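Local coordinates for MHC class I antigen (Anolis carolinensis, PDB 7CPO), which probably presents peptides to T cells in a groove formed by its alpha 1 and alpha 2 domains, as classical MHC class I molecules do, at residues A[134-138]-A[139-143]; A[50-53]-A[54-57]. All coordinates share one frame; numbering follows the deposited sequence.

Interaction 1: A[134-138]-A[139-143]; sequences WMAAD and VPAQN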
# COMPACT_ATOMS: atom_id res chain seq x y z
N TRP A 134 24.01 6.11 -12.11
CA TRP A 134 22.75 5.40 -12.29
C TRP A 134 22.99 3.92 -12.55
O TRP A 134 23.91 3.55 -13.27
CB TRP A 134 21.94 6.03 -13.44
CG TRP A 134 21.51 7.47 -13.16
CD1 TRP A 134 22.25 8.60 -13.35
CD2 TRP A 134 20.24 7.91 -12.63
NE1 TRP A 134 21.53 9.72 -12.98
CE2 TRP A 134 20.29 9.32 -12.54
CE3 TRP A 134 19.07 7.24 -12.23
CZ2 TRP A 134 19.21 10.09 -12.06
CZ3 TRP A 134 18.00 8.00 -11.76
CH2 TRP A 134 18.08 9.41 -11.68
N MET A 135 22.15 3.07 -11.95
CA MET A 135 22.16 1.63 -12.18
C MET A 135 21.08 1.26 -13.20
O MET A 135 19.89 1.27 -12.88
CB MET A 135 21.93 0.85 -10.89
CG MET A 135 22.75 1.31 -9.73
SD MET A 135 22.14 0.54 -8.22
CE MET A 135 21.70 -1.11 -8.83
N ALA A 136 21.52 0.89 -14.40
CA ALA A 136 20.63 0.38 -15.43
C ALA A 136 20.41 -1.11 -15.22
O ALA A 136 21.35 -1.85 -14.92
CB ALA A 136 21.23 0.62 -16.82
N ALA A 137 19.17 -1.56 -15.40
CA ALA A 137 18.87 -2.96 -15.15
C ALA A 137 19.18 -3.85 -16.35
O ALA A 137 19.35 -5.06 -16.17
CB ALA A 137 17.40 -3.12 -14.73
N ASP A 138 19.27 -3.29 -17.56
CA ASP A 138 19.51 -4.08 -18.76
C ASP A 138 20.17 -3.19 -19.80
O ASP A 138 20.41 -2.01 -19.57
CB ASP A 138 18.20 -4.68 -19.29
CG ASP A 138 17.17 -3.63 -19.62
OD1 ASP A 138 17.54 -2.49 -19.96
OD2 ASP A 138 15.97 -3.96 -19.54
N VAL A 139 20.43 -3.76 -20.98
CA VAL A 139 21.18 -3.04 -22.01
C VAL A 139 20.34 -1.92 -22.64
O VAL A 139 20.91 -0.87 -22.95
CB VAL A 139 21.79 -4.01 -23.04
CG1 VAL A 139 20.79 -5.03 -23.57
CG2 VAL A 139 22.45 -3.25 -24.18
N PRO A 140 19.00 -2.05 -22.81
CA PRO A 140 18.24 -0.85 -23.22
C PRO A 140 18.33 0.30 -22.24
O PRO A 140 18.51 1.45 -22.67
CB PRO A 140 16.80 -1.38 -23.33
CG PRO A 140 16.95 -2.78 -23.69
CD PRO A 140 18.16 -3.25 -22.91
N ALA A 141 18.23 0.04 -20.94
CA ALA A 141 18.36 1.13 -19.97
C ALA A 141 19.72 1.81 -20.03
O ALA A 141 19.85 2.95 -19.56
CB ALA A 141 18.12 0.61 -18.56
N GLN A 142 20.73 1.17 -20.63
CA GLN A 142 22.04 1.81 -20.75
C GLN A 142 21.98 3.04 -21.62
O GLN A 142 22.81 3.95 -21.46
CB GLN A 142 23.08 0.82 -21.28
CG GLN A 142 23.58 -0.10 -20.17
CD GLN A 142 24.27 -1.32 -20.70
OE1 GLN A 142 24.78 -1.33 -21.82
NE2 GLN A 142 24.29 -2.39 -19.89
N ASN A 143 21.00 3.13 -22.52
CA ASN A 143 20.73 4.39 -23.19
C ASN A 143 20.42 5.49 -22.18
O ASN A 143 21.00 6.58 -22.22
CB ASN A 143 19.57 4.21 -24.18
CG ASN A 143 19.86 3.13 -25.24
OD1 ASN A 143 20.84 3.22 -25.99
ND2 ASN A 143 19.01 2.10 -25.29
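Ala-136 and Ala-141 face each other across a tight turn, their CA atoms 5.1 Å apart, where the chain leaves strand 133-136 and bends into helix 141-149. Their methyl groups meet directly, CB to CB at 3.6 Å, and close the inner side of the turn; the methyl of Ala-141 also rests on Tyr-124 of the neighbouring strand. Gln-142 adds its CG at the margin, 4.2 Å from CB of Ala-136.

Asp-138 supplies the polar half of the contact. Its carboxylate is folded back over its own main chain, CG lying between the backbone N and the carbonyl carbon (chi1 59°), and this brings OD1 in front of the amide of Ala-141. The resulting bond, Ala-141 N to Asp-138 OD1, is 2.8 Å long and nearly straight (171° at the hydrogen), with the N-H arriving almost in line with the C-O bond of the carboxylate. Pro-140 packs beside this bond, its side chain at about a right angle to that of Asp-138 and its CD 3.1 Å from OD1. Gln-142 N is held mainly by Val-139 O, at 3.1 Å, and only weakly by Asp-138 O, at 3.4 Å.

Asp-138 thus caps, through its side chain, the start of the first alpha 2 helix, just after the edge strand of the MHC class I platform. Its negative carboxylate at the amino end of that helix would probably interact favourably with the helix dipole.

Interaction 2: A[50-53]-A[54-57]; sequences PWIS and KVEK
Lys-54 lies over the carbonyl of Trp-51 and Glu-56 over that of Ser-53, because each sets CG anti to its own carbonyl carbon (chi1 -64° and -74°): CG of Lys-54 is 3.3 Å from O of Trp-51, and CG of Glu-56 is 3.4 Å from O of Ser-53. The same carbonyls are engaged by the main chain. Lys-54 N bonds to Trp-51 O, Val-55 N to Ile-52 O at 3.1 Å (166° at the hydrogen), and Glu-56 N to Ser-53 O at 3.0 Å.

The extended chain of Glu-56 runs back along Ser-53, OE2 ending 3.5 Å from CB of Ser-53; that oxygen is hydrogen-bonded by Trp-63 NE1. Lys-54, also extended, carries NZ to the carbonyl of Tyr-176. On the buried side, Ile-52 and Val-55 form a loose apolar pair, CD1 of Ile-52 to CB of Val-55 at 4.3 Å. Tyr-62 touches both, while Tyr-173 meets Ile-52 and Trp-169 meets Val-55.

Three successive bonds from residue i+3 to the carbonyl of residue i are the pattern of a short 3-10 helix. It lies between strand 44-47 and the long helix 62-87 of the alpha 1 domain, at the end of the MHC class I platform, packing against both helices 62-87 and 152-176.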
# COMPACT_ATOMS: atom_id res chain seq x y z
N PRO A 50 -6.56 16.15 7.04
CA PRO A 50 -6.78 17.54 7.46
C PRO A 50 -5.50 18.29 7.78
O PRO A 50 -5.45 19.52 7.63
CB PRO A 50 -7.67 17.39 8.71
CG PRO A 50 -8.29 16.06 8.58
CD PRO A 50 -7.24 15.20 7.93
N TRP A 51 -4.46 17.61 8.22
CA TRP A 51 -3.34 18.32 8.81
C TRP A 51 -2.42 18.94 7.76
O TRP A 51 -1.67 19.86 8.10
CB TRP A 51 -2.56 17.39 9.75
CG TRP A 51 -2.08 16.06 9.19
CD1 TRP A 51 -2.60 14.81 9.46
CD2 TRP A 51 -0.93 15.83 8.34
NE1 TRP A 51 -1.86 13.83 8.82
CE2 TRP A 51 -0.84 14.43 8.13
CE3 TRP A 51 0.01 16.67 7.73
CZ2 TRP A 51 0.16 13.85 7.32
CZ3 TRP A 51 1.01 16.09 6.92
CH2 TRP A 51 1.07 14.70 6.74
N ILE A 52 -2.46 18.48 6.51
CA ILE A 52 -1.54 19.02 5.51
C ILE A 52 -1.87 20.46 5.14
O ILE A 52 -1.00 21.18 4.63
CB ILE A 52 -1.48 18.10 4.26
CG1 ILE A 52 -0.38 18.54 3.28
CG2 ILE A 52 -2.84 18.00 3.57
CD1 ILE A 52 0.96 18.73 3.89
N SER A 53 -3.09 20.95 5.44
CA SER A 53 -3.36 22.35 5.14
C SER A 53 -2.54 23.29 6.02
O SER A 53 -2.41 24.48 5.69
CB SER A 53 -4.85 22.67 5.29
OG SER A 53 -5.28 22.52 6.64
N LYS A 54 -1.95 22.80 7.10
CA LYS A 54 -1.08 23.65 7.90
C LYS A 54 0.12 24.16 7.09
O LYS A 54 0.76 25.14 7.50
CB LYS A 54 -0.59 22.89 9.12
CG LYS A 54 -1.67 22.50 10.11
CD LYS A 54 -1.00 21.80 11.30
CE LYS A 54 -2.02 21.26 12.26
NZ LYS A 54 -1.40 20.41 13.30
N VAL A 55 0.43 23.53 5.95
CA VAL A 55 1.52 24.01 5.11
C VAL A 55 1.23 25.37 4.49
O VAL A 55 2.13 26.00 3.94
CB VAL A 55 1.84 22.97 4.02
CG1 VAL A 55 0.84 23.08 2.88
CG2 VAL A 55 3.23 23.15 3.51
N GLU A 56 -0.01 25.86 4.60
CA GLU A 56 -0.42 27.01 3.80
C GLU A 56 -0.03 28.34 4.43
O GLU A 56 0.18 29.32 3.70
CB GLU A 56 -1.93 26.97 3.57
CG GLU A 56 -2.34 25.91 2.57
CD GLU A 56 -3.79 25.50 2.71
OE1 GLU A 56 -4.60 26.29 3.26
OE2 GLU A 56 -4.12 24.37 2.27
N LYS A 57 0.09 28.39 5.76
CA LYS A 57 0.49 29.64 6.41
C LYS A 57 1.81 30.15 5.84
O LYS A 57 1.90 31.29 5.37
CB LYS A 57 0.58 29.44 7.92
CG LYS A 57 0.72 30.74 8.69
CD LYS A 57 1.29 30.51 10.09
CE LYS A 57 2.55 29.63 10.02
NZ LYS A 57 3.75 30.24 10.67

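How the interactions relate
Interaction 2 comes first along the chain, after strand 44-47 and before helix 62-87; interaction 1 follows later, between strand 133-136 and helix 141-149. Both are local turns that pass the chain from an outermost strand of the same eight-stranded antiparallel sheet towards the helices above it. The centres of interactions 1 and 2 are 40 Å apart. Their nearest atoms are about 25 Å apart, so they do not meet directly. Each has side chains on helix 62-87, interaction 1 against Tyr-87 near its end and interaction 2 against Tyr-62 and Trp-63 at its start. They therefore mark distant corners of one alpha 1/alpha 2 platform, the unit that in MHC class I molecules forms the peptide-binding groove.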